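Local atomic coordinates of listeriolysin O (Listeria monocytogenes, PDB entry 4CDB), a protein that binds cholesterol-containing host membranes and then, after a major conformational change, inserts as an oligomeric pore that lyses the cell. Residues Met1-Ser6 and Asn219-Glu224; Gly388-Phe393 and Ser421-Phe426; Gly53-Asn58 and Tyr376-Ile381. All blocks are in the same frame, centred on the assembly; numbering follows the deposited sequence.

Interaction 1: Met1-Ser6 and Asn219-Glu224; sequences MAPPAS and NVNVNE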
ATOM      1  N   MET A   1      27.496  -5.157  -0.601  1.00109.53           N
ATOM      2  CA  MET A   1      28.622  -5.953  -1.075  1.00110.11           C
ATOM      3  C   MET A   1      28.537  -6.242  -2.566  1.00107.57           C
ATOM      4  O   MET A   1      27.454  -6.246  -3.156  1.00107.16           O
ATOM      5  CB  MET A   1      28.702  -7.284  -0.322  1.00109.43           C
ATOM      6  CG  MET A   1      29.291  -7.201   1.076  1.00110.12           C
ATOM      7  SD  MET A   1      31.023  -6.704   1.105  1.00193.45           S
ATOM      8  CE  MET A   1      30.886  -5.052   1.785  1.00 87.68           C
ATOM      9  N   ALA A   2      29.699  -6.472  -3.165  1.00104.42           N
ATOM     10  CA  ALA A   2      29.788  -7.068  -4.486  1.00 99.04           C
ATOM     11  C   ALA A   2      30.013  -8.556  -4.244  1.00 91.51           C
ATOM     12  O   ALA A   2      30.503  -8.935  -3.179  1.00 91.35           O
ATOM     13  CB  ALA A   2      30.948  -6.462  -5.261  1.00100.79           C
ATOM     14  N   PRO A   3      29.645  -9.409  -5.214  1.00 83.67           N
ATOM     15  CA  PRO A   3      29.810 -10.853  -5.001  1.00 76.22           C
ATOM     16  C   PRO A   3      31.260 -11.251  -4.719  1.00 70.06           C
ATOM     17  O   PRO A   3      32.173 -10.724  -5.358  1.00 71.03           O
ATOM     18  CB  PRO A   3      29.330 -11.464  -6.325  1.00 75.47           C
ATOM     19  CG  PRO A   3      29.372 -10.340  -7.318  1.00 78.40           C
ATOM     20  CD  PRO A   3      29.056  -9.110  -6.531  1.00 82.02           C
ATOM     21  N   PRO A   4      31.468 -12.165  -3.757  1.00 60.50           N
ATOM     22  CA  PRO A   4      32.807 -12.648  -3.399  1.00 55.98           C
ATOM     23  C   PRO A   4      33.416 -13.509  -4.502  1.00 54.22           C
ATOM     24  O   PRO A   4      32.730 -13.866  -5.459  1.00 50.26           O
ATOM     25  CB  PRO A   4      32.544 -13.506  -2.160  1.00 52.94           C
ATOM     26  CG  PRO A   4      31.137 -13.968  -2.317  1.00 53.54           C
ATOM     27  CD  PRO A   4      30.417 -12.811  -2.952  1.00 54.07           C
ATOM     28  N   ALA A   5      34.695 -13.838  -4.363  1.00 54.14           N
ATOM     29  CA  ALA A   5      35.377 -14.665  -5.352  1.00 53.47           C
ATOM     30  C   ALA A   5      34.992 -16.135  -5.205  1.00 54.30           C
ATOM     31  O   ALA A   5      34.708 -16.604  -4.101  1.00 54.64           O
ATOM     32  CB  ALA A   5      36.886 -14.495  -5.240  1.00 52.78           C
ATOM     33  N   SER A   6      34.980 -16.857  -6.321  1.00 56.01           N
ATOM     34  CA  SER A   6      34.658 -18.280  -6.311  1.00 62.95           C
ATOM     35  C   SER A   6      35.741 -19.089  -5.601  1.00 60.43           C
ATOM     36  O   SER A   6      36.927 -18.762  -5.693  1.00 58.19           O
ATOM     37  CB  SER A   6      34.472 -18.799  -7.740  1.00 67.56           C
ATOM     38  OG  SER A   6      33.423 -18.112  -8.401  1.00 69.87           O
ATOM     39  N   ASN A 219      22.852  -8.299   4.532  1.00 32.15           N
ATOM     40  CA  ASN A 219      22.653  -9.148   3.369  1.00 31.95           C
ATOM     41  C   ASN A 219      23.790 -10.148   3.233  1.00 35.93           C
ATOM     42  O   ASN A 219      24.959  -9.804   3.425  1.00 37.00           O
ATOM     43  CB  ASN A 219      22.551  -8.307   2.095  1.00 37.13           C
ATOM     44  CG  ASN A 219      21.335  -7.409   2.085  1.00 49.39           C
ATOM     45  OD1 ASN A 219      20.283  -7.775   1.561  1.00 50.38           O
ATOM     46  ND2 ASN A 219      21.469  -6.223   2.667  1.00 56.20           N
ATOM     47  N   VAL A 220      23.442 -11.388   2.910  1.00 31.18           N
ATOM     48  CA  VAL A 220      24.437 -12.399   2.598  1.00 30.95           C
ATOM     49  C   VAL A 220      24.332 -12.779   1.125  1.00 33.95           C
ATOM     50  O   VAL A 220      23.276 -13.222   0.661  1.00 30.44           O
ATOM     51  CB  VAL A 220      24.276 -13.656   3.479  1.00 34.82           C
ATOM     52  CG1 VAL A 220      25.239 -14.748   3.029  1.00 34.57           C
ATOM     53  CG2 VAL A 220      24.498 -13.307   4.949  1.00 32.30           C
ATOM     54  N   ASN A 221      25.426 -12.591   0.392  1.00 31.53           N
ATOM     55  CA  ASN A 221      25.450 -12.909  -1.032  1.00 38.62           C
ATOM     56  C   ASN A 221      26.419 -14.044  -1.382  1.00 37.83           C
ATOM     57  O   ASN A 221      27.264 -14.429  -0.570  1.00 33.45           O
ATOM     58  CB  ASN A 221      25.753 -11.659  -1.862  1.00 38.14           C
ATOM     59  CG  ASN A 221      27.130 -11.096  -1.586  1.00 49.91           C
ATOM     60  OD1 ASN A 221      27.741 -11.397  -0.561  1.00 61.16           O
ATOM     61  ND2 ASN A 221      27.628 -10.271  -2.500  1.00 52.70           N
ATOM     62  N   VAL A 222      26.282 -14.573  -2.596  1.00 33.00           N
ATOM     63  CA  VAL A 222      27.066 -15.718  -3.046  1.00 33.08           C
ATOM     64  C   VAL A 222      27.932 -15.328  -4.239  1.00 33.53           C
ATOM     65  O   VAL A 222      27.556 -14.459  -5.024  1.00 30.65           O
ATOM     66  CB  VAL A 222      26.139 -16.881  -3.465  1.00 41.85           C
ATOM     67  CG1 VAL A 222      26.929 -18.154  -3.689  1.00 48.15           C
ATOM     68  CG2 VAL A 222      25.088 -17.115  -2.405  1.00 45.69           C
ATOM     69  N   ASN A 223      29.098 -15.959  -4.366  1.00 36.99           N
ATOM     70  CA  ASN A 223      29.957 -15.763  -5.531  1.00 38.24           C
ATOM     71  C   ASN A 223      29.218 -16.094  -6.825  1.00 33.18           C
ATOM     72  O   ASN A 223      28.343 -16.958  -6.840  1.00 29.43           O
ATOM     73  CB  ASN A 223      31.206 -16.640  -5.423  1.00 42.03           C
ATOM     74  CG  ASN A 223      30.889 -18.120  -5.537  1.00 36.34           C
ATOM     75  OD1 ASN A 223      30.375 -18.731  -4.601  1.00 33.09           O
ATOM     76  ND2 ASN A 223      31.200 -18.705  -6.690  1.00 36.95           N
ATOM     77  N   GLU A 224      29.564 -15.401  -7.905  1.00 38.07           N
ATOM     78  CA  GLU A 224      28.993 -15.705  -9.212  1.00 43.79           C
ATOM     79  C   GLU A 224      29.945 -16.595 -10.004  1.00 45.06           C
ATOM     80  O   GLU A 224      30.992 -16.138 -10.460  1.00 43.89           O
ATOM     81  CB  GLU A 224      28.679 -14.423  -9.989  1.00 50.82           C
ATOM     82  CG  GLU A 224      27.613 -13.545  -9.347  1.00 59.85           C
ATOM     83  CD  GLU A 224      27.242 -12.343 -10.200  1.00 69.49           C
ATOM     84  OE1 GLU A 224      27.853 -12.160 -11.274  1.00 71.93           O
ATOM     85  OE2 GLU A 224      26.338 -11.582  -9.795  1.00 71.53           O
TER
HETATM   86  O   HOH W   1      31.861 -13.935  -8.055  1.00 60.19           O

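Interaction 2: Gly388-Phe393 and Ser421-Phe426; sequences GYVAQF and SKLAHF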
ATOM      1  N   GLY A 388     -41.248  45.068  11.651  1.00 40.03           N
ATOM      2  CA  GLY A 388     -42.552  45.701  11.718  1.00 35.44           C
ATOM      3  C   GLY A 388     -43.128  45.948  10.336  1.00 39.30           C
ATOM      4  O   GLY A 388     -43.486  47.074   9.996  1.00 40.95           O
ATOM      5  N   TYR A 389     -43.215  44.888   9.539  1.00 36.54           N
ATOM      6  CA  TYR A 389     -43.711  44.996   8.171  1.00 34.14           C
ATOM      7  C   TYR A 389     -44.176  43.654   7.612  1.00 34.82           C
ATOM      8  O   TYR A 389     -43.962  42.608   8.225  1.00 37.03           O
ATOM      9  CB  TYR A 389     -42.631  45.589   7.260  1.00 32.12           C
ATOM     10  CG  TYR A 389     -41.246  44.991   7.447  1.00 35.47           C
ATOM     11  CD1 TYR A 389     -40.975  43.678   7.080  1.00 33.52           C
ATOM     12  CD2 TYR A 389     -40.208  45.747   7.976  1.00 34.74           C
ATOM     13  CE1 TYR A 389     -39.712  43.130   7.242  1.00 31.64           C
ATOM     14  CE2 TYR A 389     -38.937  45.208   8.143  1.00 36.44           C
ATOM     15  CZ  TYR A 389     -38.697  43.899   7.774  1.00 37.30           C
ATOM     16  OH  TYR A 389     -37.441  43.355   7.935  1.00 34.96           O
ATOM     17  N   VAL A 390     -44.813  43.695   6.446  1.00 35.41           N
ATOM     18  CA  VAL A 390     -45.160  42.480   5.724  1.00 35.21           C
ATOM     19  C   VAL A 390     -43.962  42.063   4.879  1.00 33.47           C
ATOM     20  O   VAL A 390     -43.395  42.885   4.156  1.00 32.73           O
ATOM     21  CB  VAL A 390     -46.374  42.689   4.793  1.00 36.41           C
ATOM     22  CG1 VAL A 390     -46.688  41.405   4.048  1.00 37.70           C
ATOM     23  CG2 VAL A 390     -47.589  43.160   5.583  1.00 35.33           C
ATOM     24  N   ALA A 391     -43.571  40.797   4.976  1.00 32.54           N
ATOM     25  CA  ALA A 391     -42.416  40.308   4.232  1.00 31.04           C
ATOM     26  C   ALA A 391     -42.772  39.151   3.303  1.00 31.21           C
ATOM     27  O   ALA A 391     -43.691  38.379   3.582  1.00 32.61           O
ATOM     28  CB  ALA A 391     -41.315  39.887   5.191  1.00 27.79           C
ATOM     29  N   GLN A 392     -42.041  39.041   2.198  1.00 28.99           N
ATOM     30  CA  GLN A 392     -42.159  37.893   1.307  1.00 31.50           C
ATOM     31  C   GLN A 392     -40.775  37.355   0.977  1.00 31.12           C
ATOM     32  O   GLN A 392     -39.870  38.119   0.641  1.00 30.51           O
ATOM     33  CB  GLN A 392     -42.896  38.263   0.016  1.00 34.11           C
ATOM     34  CG  GLN A 392     -44.401  38.423   0.175  1.00 39.38           C
ATOM     35  CD  GLN A 392     -45.126  38.541  -1.157  1.00 45.29           C
ATOM     36  OE1 GLN A 392     -44.560  38.255  -2.213  1.00 46.61           O
ATOM     37  NE2 GLN A 392     -46.384  38.962  -1.110  1.00 39.72           N
ATOM     38  N   PHE A 393     -40.617  36.039   1.071  1.00 29.92           N
ATOM     39  CA  PHE A 393     -39.336  35.403   0.796  1.00 29.53           C
ATOM     40  C   PHE A 393     -39.354  34.673  -0.536  1.00 36.34           C
ATOM     41  O   PHE A 393     -40.401  34.223  -1.002  1.00 40.21           O
ATOM     42  CB  PHE A 393     -38.976  34.415   1.908  1.00 28.64           C
ATOM     43  CG  PHE A 393     -38.887  35.040   3.267  1.00 35.85           C
ATOM     44  CD1 PHE A 393     -40.012  35.147   4.071  1.00 41.29           C
ATOM     45  CD2 PHE A 393     -37.679  35.523   3.743  1.00 36.22           C
ATOM     46  CE1 PHE A 393     -39.935  35.727   5.324  1.00 43.09           C
ATOM     47  CE2 PHE A 393     -37.596  36.103   4.997  1.00 40.04           C
ATOM     48  CZ  PHE A 393     -38.726  36.204   5.786  1.00 41.95           C
ATOM     49  N   SER A 421     -47.012  36.334   1.779  1.00 37.15           N
ATOM     50  CA  SER A 421     -46.885  37.410   2.759  1.00 36.62           C
ATOM     51  C   SER A 421     -46.827  36.895   4.196  1.00 37.85           C
ATOM     52  O   SER A 421     -47.710  36.164   4.645  1.00 43.65           O
ATOM     53  CB  SER A 421     -48.028  38.405   2.600  1.00 31.52           C
ATOM     54  OG  SER A 421     -47.915  39.069   1.356  1.00 36.03           O
ATOM     55  N   LYS A 422     -45.783  37.291   4.915  1.00 29.98           N
ATOM     56  CA  LYS A 422     -45.569  36.807   6.272  1.00 34.77           C
ATOM     57  C   LYS A 422     -45.508  37.964   7.257  1.00 35.58           C
ATOM     58  O   LYS A 422     -44.858  38.976   6.992  1.00 33.46           O
ATOM     59  CB  LYS A 422     -44.268  36.006   6.351  1.00 37.70           C
ATOM     60  CG  LYS A 422     -44.188  34.821   5.397  1.00 34.36           C
ATOM     61  CD  LYS A 422     -45.232  33.764   5.728  1.00 39.46           C
ATOM     62  CE  LYS A 422     -45.094  32.545   4.823  1.00 41.25           C
ATOM     63  NZ  LYS A 422     -46.116  31.503   5.134  1.00 43.72           N
ATOM     64  N   LEU A 423     -46.187  37.810   8.389  1.00 37.14           N
ATOM     65  CA  LEU A 423     -46.141  38.804   9.455  1.00 38.45           C
ATOM     66  C   LEU A 423     -45.243  38.314  10.586  1.00 39.09           C
ATOM     67  O   LEU A 423     -45.107  37.110  10.802  1.00 37.91           O
ATOM     68  CB  LEU A 423     -47.544  39.075  10.005  1.00 39.81           C
ATOM     69  CG  LEU A 423     -48.595  39.666   9.065  1.00 44.26           C
ATOM     70  CD1 LEU A 423     -49.893  39.953   9.809  1.00 46.57           C
ATOM     71  CD2 LEU A 423     -48.065  40.929   8.421  1.00 42.83           C
ATOM     72  N   ALA A 424     -44.627  39.249  11.302  1.00 39.21           N
ATOM     73  CA  ALA A 424     -43.864  38.907  12.496  1.00 44.46           C
ATOM     74  C   ALA A 424     -44.850  38.460  13.569  1.00 45.52           C
ATOM     75  O   ALA A 424     -45.964  38.983  13.632  1.00 47.58           O
ATOM     76  CB  ALA A 424     -43.069  40.111  12.970  1.00 47.30           C
ATOM     77  N   HIS A 425     -44.463  37.503  14.411  1.00 46.71           N
ATOM     78  CA  HIS A 425     -43.138  36.896  14.398  1.00 49.02           C
ATOM     79  C   HIS A 425     -43.160  35.583  13.621  1.00 52.16           C
ATOM     80  O   HIS A 425     -43.886  34.655  13.977  1.00 60.17           O
ATOM     81  CB  HIS A 425     -42.666  36.657  15.835  1.00 53.90           C
ATOM     82  CG  HIS A 425     -41.285  36.090  15.936  1.00 59.52           C
ATOM     83  ND1 HIS A 425     -40.998  34.954  16.663  1.00 65.99           N
ATOM     84  CD2 HIS A 425     -40.109  36.505  15.407  1.00 60.05           C
ATOM     85  CE1 HIS A 425     -39.706  34.694  16.576  1.00 65.41           C
ATOM     86  NE2 HIS A 425     -39.144  35.617  15.819  1.00 64.32           N
ATOM     87  N   PHE A 426     -42.361  35.510  12.560  1.00 46.35           N
ATOM     88  CA  PHE A 426     -42.354  34.337  11.697  1.00 49.46           C
ATOM     89  C   PHE A 426     -41.041  33.559  11.786  1.00 47.25           C
ATOM     90  O   PHE A 426     -39.956  34.130  11.661  1.00 43.88           O
ATOM     91  CB  PHE A 426     -42.644  34.735  10.247  1.00 44.28           C
ATOM     92  CG  PHE A 426     -42.540  33.595   9.275  1.00 46.30           C
ATOM     93  CD1 PHE A 426     -43.518  32.613   9.230  1.00 47.51           C
ATOM     94  CD2 PHE A 426     -41.467  33.505   8.405  1.00 45.91           C
ATOM     95  CE1 PHE A 426     -43.424  31.560   8.337  1.00 46.86           C
ATOM     96  CE2 PHE A 426     -41.366  32.456   7.509  1.00 43.44           C
ATOM     97  CZ  PHE A 426     -42.346  31.481   7.475  1.00 43.77           C
TER
HETATM   98  O   HOH W   2     -45.135  42.151  10.778  1.00 46.77           O

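Interaction 3: Gly53-Asn58 and Tyr376-Ile381; sequences GYKDGN and YTDGKI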
ATOM      1  N   GLY A  53     -25.039   8.272  -6.963  1.00 55.70           N
ATOM      2  CA  GLY A  53     -25.248   9.079  -5.777  1.00 58.81           C
ATOM      3  C   GLY A  53     -26.489   8.628  -5.035  1.00 60.70           C
ATOM      4  O   GLY A  53     -27.510   8.314  -5.649  1.00 65.06           O
ATOM      5  N   TYR A  54     -26.403   8.590  -3.710  1.00 58.78           N
ATOM      6  CA  TYR A  54     -27.531   8.165  -2.888  1.00 62.40           C
ATOM      7  C   TYR A  54     -27.509   8.829  -1.517  1.00 63.42           C
ATOM      8  O   TYR A  54     -26.489   9.372  -1.094  1.00 58.69           O
ATOM      9  CB  TYR A  54     -27.542   6.642  -2.736  1.00 63.34           C
ATOM     10  CG  TYR A  54     -26.308   6.078  -2.070  1.00 63.75           C
ATOM     11  CD1 TYR A  54     -25.174   5.772  -2.810  1.00 63.72           C
ATOM     12  CD2 TYR A  54     -26.280   5.843  -0.701  1.00 64.57           C
ATOM     13  CE1 TYR A  54     -24.046   5.252  -2.206  1.00 64.01           C
ATOM     14  CE2 TYR A  54     -25.156   5.324  -0.088  1.00 66.85           C
ATOM     15  CZ  TYR A  54     -24.042   5.030  -0.846  1.00 67.35           C
ATOM     16  OH  TYR A  54     -22.920   4.512  -0.242  1.00 73.54           O
ATOM     17  N   LYS A  55     -28.642   8.776  -0.823  1.00 70.90           N
ATOM     18  CA  LYS A  55     -28.766   9.404   0.486  1.00 77.58           C
ATOM     19  C   LYS A  55     -28.693   8.365   1.599  1.00 83.86           C
ATOM     20  O   LYS A  55     -29.303   7.300   1.505  1.00 87.00           O
ATOM     21  CB  LYS A  55     -30.084  10.174   0.581  1.00 81.11           C
ATOM     22  CG  LYS A  55     -30.186  11.088   1.790  1.00 84.90           C
ATOM     23  CD  LYS A  55     -31.499  11.855   1.792  1.00 88.45           C
ATOM     24  CE  LYS A  55     -31.281  13.323   2.119  1.00 88.42           C
ATOM     25  NZ  LYS A  55     -30.514  13.501   3.382  1.00 89.30           N
ATOM     26  N   ASP A  56     -27.945   8.678   2.652  1.00 88.02           N
ATOM     27  CA  ASP A  56     -27.825   7.781   3.796  1.00 93.68           C
ATOM     28  C   ASP A  56     -27.667   8.577   5.088  1.00 92.40           C
ATOM     29  O   ASP A  56     -26.587   9.088   5.386  1.00 92.28           O
ATOM     30  CB  ASP A  56     -26.643   6.826   3.608  1.00 99.09           C
ATOM     31  CG  ASP A  56     -26.577   5.756   4.683  1.00104.90           C
ATOM     32  OD1 ASP A  56     -27.285   4.735   4.550  1.00108.21           O
ATOM     33  OD2 ASP A  56     -25.814   5.930   5.655  1.00105.58           O
ATOM     34  N   GLY A  57     -28.754   8.679   5.846  1.00 91.24           N
ATOM     35  CA  GLY A  57     -28.755   9.435   7.085  1.00 90.05           C
ATOM     36  C   GLY A  57     -28.767  10.933   6.850  1.00 88.41           C
ATOM     37  O   GLY A  57     -29.571  11.444   6.069  1.00 90.32           O
ATOM     38  N   ASN A  58     -27.868  11.639   7.529  1.00 84.77           N
ATOM     39  CA  ASN A  58     -27.759  13.083   7.380  1.00 78.18           C
ATOM     40  C   ASN A  58     -26.787  13.475   6.273  1.00 72.14           C
ATOM     41  O   ASN A  58     -26.322  14.616   6.223  1.00 66.63           O
ATOM     42  CB  ASN A  58     -27.330  13.728   8.701  1.00 80.48           C
ATOM     43  CG  ASN A  58     -26.032  13.147   9.244  1.00 85.07           C
ATOM     44  OD1 ASN A  58     -25.399  12.297   8.615  1.00 85.82           O
ATOM     45  ND2 ASN A  58     -25.626  13.614  10.419  1.00 87.53           N
ATOM     46  N   TYR A 376     -21.552  14.426   1.440  1.00 55.00           N
ATOM     47  CA  TYR A 376     -22.119  15.764   1.567  1.00 54.04           C
ATOM     48  C   TYR A 376     -23.137  15.810   2.704  1.00 51.31           C
ATOM     49  O   TYR A 376     -24.172  15.146   2.646  1.00 50.37           O
ATOM     50  CB  TYR A 376     -22.768  16.199   0.252  1.00 51.95           C
ATOM     51  CG  TYR A 376     -21.800  16.314  -0.906  1.00 54.07           C
ATOM     52  CD1 TYR A 376     -21.503  15.213  -1.700  1.00 56.90           C
ATOM     53  CD2 TYR A 376     -21.188  17.524  -1.207  1.00 52.26           C
ATOM     54  CE1 TYR A 376     -20.620  15.314  -2.759  1.00 53.20           C
ATOM     55  CE2 TYR A 376     -20.304  17.633  -2.265  1.00 56.41           C
ATOM     56  CZ  TYR A 376     -20.024  16.524  -3.037  1.00 55.45           C
ATOM     57  OH  TYR A 376     -19.146  16.623  -4.092  1.00 60.62           O
ATOM     58  N   THR A 377     -22.838  16.597   3.734  1.00 47.48           N
ATOM     59  CA  THR A 377     -23.701  16.683   4.910  1.00 56.73           C
ATOM     60  C   THR A 377     -24.935  17.545   4.638  1.00 53.90           C
ATOM     61  O   THR A 377     -24.852  18.555   3.938  1.00 49.02           O
ATOM     62  CB  THR A 377     -22.942  17.255   6.125  1.00 61.34           C
ATOM     63  OG1 THR A 377     -21.662  16.621   6.235  1.00 66.09           O
ATOM     64  CG2 THR A 377     -23.730  17.029   7.410  1.00 61.53           C
ATOM     65  N   ASP A 378     -26.075  17.138   5.193  1.00 55.02           N
ATOM     66  CA  ASP A 378     -27.312  17.906   5.075  1.00 56.23           C
ATOM     67  C   ASP A 378     -27.171  19.250   5.778  1.00 55.00           C
ATOM     68  O   ASP A 378     -26.242  19.454   6.560  1.00 54.69           O
ATOM     69  CB  ASP A 378     -28.491  17.136   5.675  1.00 60.12           C
ATOM     70  CG  ASP A 378     -28.852  15.902   4.873  1.00 68.21           C
ATOM     71  OD1 ASP A 378     -28.470  15.832   3.686  1.00 72.98           O
ATOM     72  OD2 ASP A 378     -29.525  15.008   5.426  1.00 70.44           O
ATOM     73  N   GLY A 379     -28.099  20.161   5.502  1.00 47.99           N
ATOM     74  CA  GLY A 379     -28.070  21.483   6.100  1.00 43.88           C
ATOM     75  C   GLY A 379     -29.444  22.107   6.251  1.00 48.25           C
ATOM     76  O   GLY A 379     -30.410  21.667   5.626  1.00 50.98           O
ATOM     77  N   LYS A 380     -29.529  23.138   7.084  1.00 47.37           N
ATOM     78  CA  LYS A 380     -30.793  23.819   7.331  1.00 46.46           C
ATOM     79  C   LYS A 380     -30.673  25.312   7.048  1.00 45.83           C
ATOM     80  O   LYS A 380     -29.619  25.913   7.268  1.00 46.95           O
ATOM     81  CB  LYS A 380     -31.245  23.603   8.779  1.00 44.55           C
ATOM     82  CG  LYS A 380     -31.514  22.149   9.145  1.00 46.55           C
ATOM     83  CD  LYS A 380     -31.866  22.002  10.619  1.00 45.11           C
ATOM     84  CE  LYS A 380     -33.075  22.848  10.980  1.00 44.43           C
ATOM     85  NZ  LYS A 380     -33.440  22.722  12.417  1.00 49.19           N
ATOM     86  N   ILE A 381     -31.752  25.902   6.543  1.00 41.81           N
ATOM     87  CA  ILE A 381     -31.851  27.350   6.447  1.00 41.30           C
ATOM     88  C   ILE A 381     -32.902  27.832   7.439  1.00 42.07           C
ATOM     89  O   ILE A 381     -34.083  27.504   7.314  1.00 46.10           O
ATOM     90  CB  ILE A 381     -32.221  27.815   5.031  1.00 41.01           C
ATOM     91  CG1 ILE A 381     -31.195  27.309   4.020  1.00 42.32           C
ATOM     92  CG2 ILE A 381     -32.300  29.334   4.971  1.00 35.73           C
ATOM     93  CD1 ILE A 381     -31.435  27.811   2.613  1.00 44.07           C
TER

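Interaction 1: Met1-Ser6 and Asn219-Glu224
The amide of N221 rises from its strand to meet the proline-rich chain start, and the side chains of P3, P4, S6 and N223 extend the contact from there. N221 holds CG in the crowded position between its backbone N and carbonyl carbon (chi1 64°), which lifts the amide toward the other segment. Its ND2 gives a weak hydrogen bond to A2 O, 3.2 Å away, while the same nitrogen lies 3.4 Å from P3 CA. Asparagine suits this place because a short side chain ending in an N-H donor can reach a backbone carbonyl while its own backbone stays paired in the sheet. The ring of P4 lies against the backbone beyond it, with P4 CG 3.5 Å from N223 N. P3 sits farther out, where its ring and the E224 side chain cross obliquely, P3 CB 4.1 Å from E224 CG and P3 CG near the carboxylate.

N223 has the same first torsion as N221 but a different task. Its ND2 donates to S6 OG at 2.9 Å, with the hydroxyl tilted 26° out of the amide plane, while its OD1 accepts from the backbone N of T115; both ends of the amide are thus used. A water links the two backbones, donating to P4 O and accepting from E224 N, 2.7 Å from that nitrogen.

P3 to S6 are in a polyproline II-like conformation, in keeping with the PEST-like start of this toxin; prolines favour such a path, which needs no strand partner. The segment lies over one face of the antiparallel sheet: P4 packs on T115 and S117 of strand 114-118, which pairs with strand 207-222, and N221 also touches S257 of strand 252-260, which flanks strand 207-222 on the side away from 114-118.

Interaction 2: Gly388-Phe393 and Ser421-Phe426
F393 and F426 meet obliquely, their side chains sliding past each other in opposite directions, with F393 CE1 4.1 Å from F426 CD2. K422 serves both rings: its CG reaches the edge of F393, near the ring plane, while its CD lies 3.9 Å above one face of F426, toward the rim. The bend at chi2 (-65°) lays the chain there, and lysine fits because its methylenes are apolar while the ammonium end goes on to a salt bridge with E417.

The backbones join in a single antiparallel bridge, a hydrogen-bonded pair of A391 and K422. A391 N donates to K422 O at 3.0 Å, and K422 N to A391 O at 2.7 Å. Beside it, Q392, long enough to reach the hydroxyl of S421, stretches its extended chain along that residue and gives NE2 to S421 OG, 2.9 Å away and almost in the amide plane. V390, branched at CB, meets two neighbours with separate methyls: CG1 rests on S421 CB, and CG2 touches L423 CD2 at 3.6 Å. Past the bridge, a water donates to Y389 O and accepts from A424 N, continuing the link.

The contact lies in the beta-sandwich domain by which these cytolysins recognise membranes. On its other edge strand 391-402 pairs with strand 436-449, V390 touching C446 of the conserved undecapeptide. A391 and F393 pack inward on I473 of strand 468-475 and on H385 of strand 362-385. F426 bonds to H385 through its backbone, and the chain 421-426 thus passes from the edge of strand 391-402 to strand 362-385 of the facing sheet.

Interaction 3: Gly53-Asn58 and Tyr376-Ile381
Y376 only approaches, its carbonyl oxygen 4.2 Å from N58 O. T377 comes closer, bringing T377 CA to 3.6 Å from N58 O in a CA-H...O contact, with its CG2 methyl alongside. A beta-branched residue suits a strand end of this kind, keeping the chain extended up to D378.

D378 carries the contact. Its backbone N donates to N58 O at 2.7 Å with an N-H...O angle of 164°, the donor tilted 24° from the carbonyl plane. Its side chain points toward the other segment and faces K55, whose chain arrives from the opposite direction. K55 CG lies anti to the backbone N (chi1 -168°), and bends at chi3 and chi4 then turn NZ in to the carboxylate. K55 NZ makes a salt bridge with D378 OD2 at 2.7 Å and a weak hydrogen bond to D378 OD1 at 3.1 Å, so both oxygens face one ammonium group. D378 OD2 is also 3.3 Å from N58 O, an approach of two acceptors that the lysine charge probably eases. Aspartate keeps its carboxylate close to the backbone, next to the N58 carbonyl, and lysine is long enough to reach it from the hairpin.

G57 and N58 have the backbone angles of a type II' turn, with glycine at the positive-phi position and asparagine after it. This turn joins strands 52-56 and 59-74. Strand 362-385 pairs with 59-74 through Y376, breaks at D378, and then resumes: G379 bonds to L432, and I381 packs on I430 and I471 of strands 426-432 and 468-475. The break is consistent with the passage from the elongated domain 2 to the membrane-recognising domain 4, where the hairpin touches it through K55 and N58.

None of the three contacts is wholly core. Interactions 1 and 2 are partly buried and lay loops against sheets, whereas interaction 3 lies on the surface. The chemistry follows: prolines and asparagine amides in interaction 1, a beta bridge with aromatic and aliphatic packing in interaction 2, and an ion pair beside one backbone bond in interaction 3. Interactions 2 and 3 share strand 362-385, which supplies a segment to interaction 3 and H385 to the packing behind interaction 2; their centres are 29 Å apart. Interaction 1 stands at the other end of the long molecule, its centre 90 Å from that of interaction 2, on a different sheet.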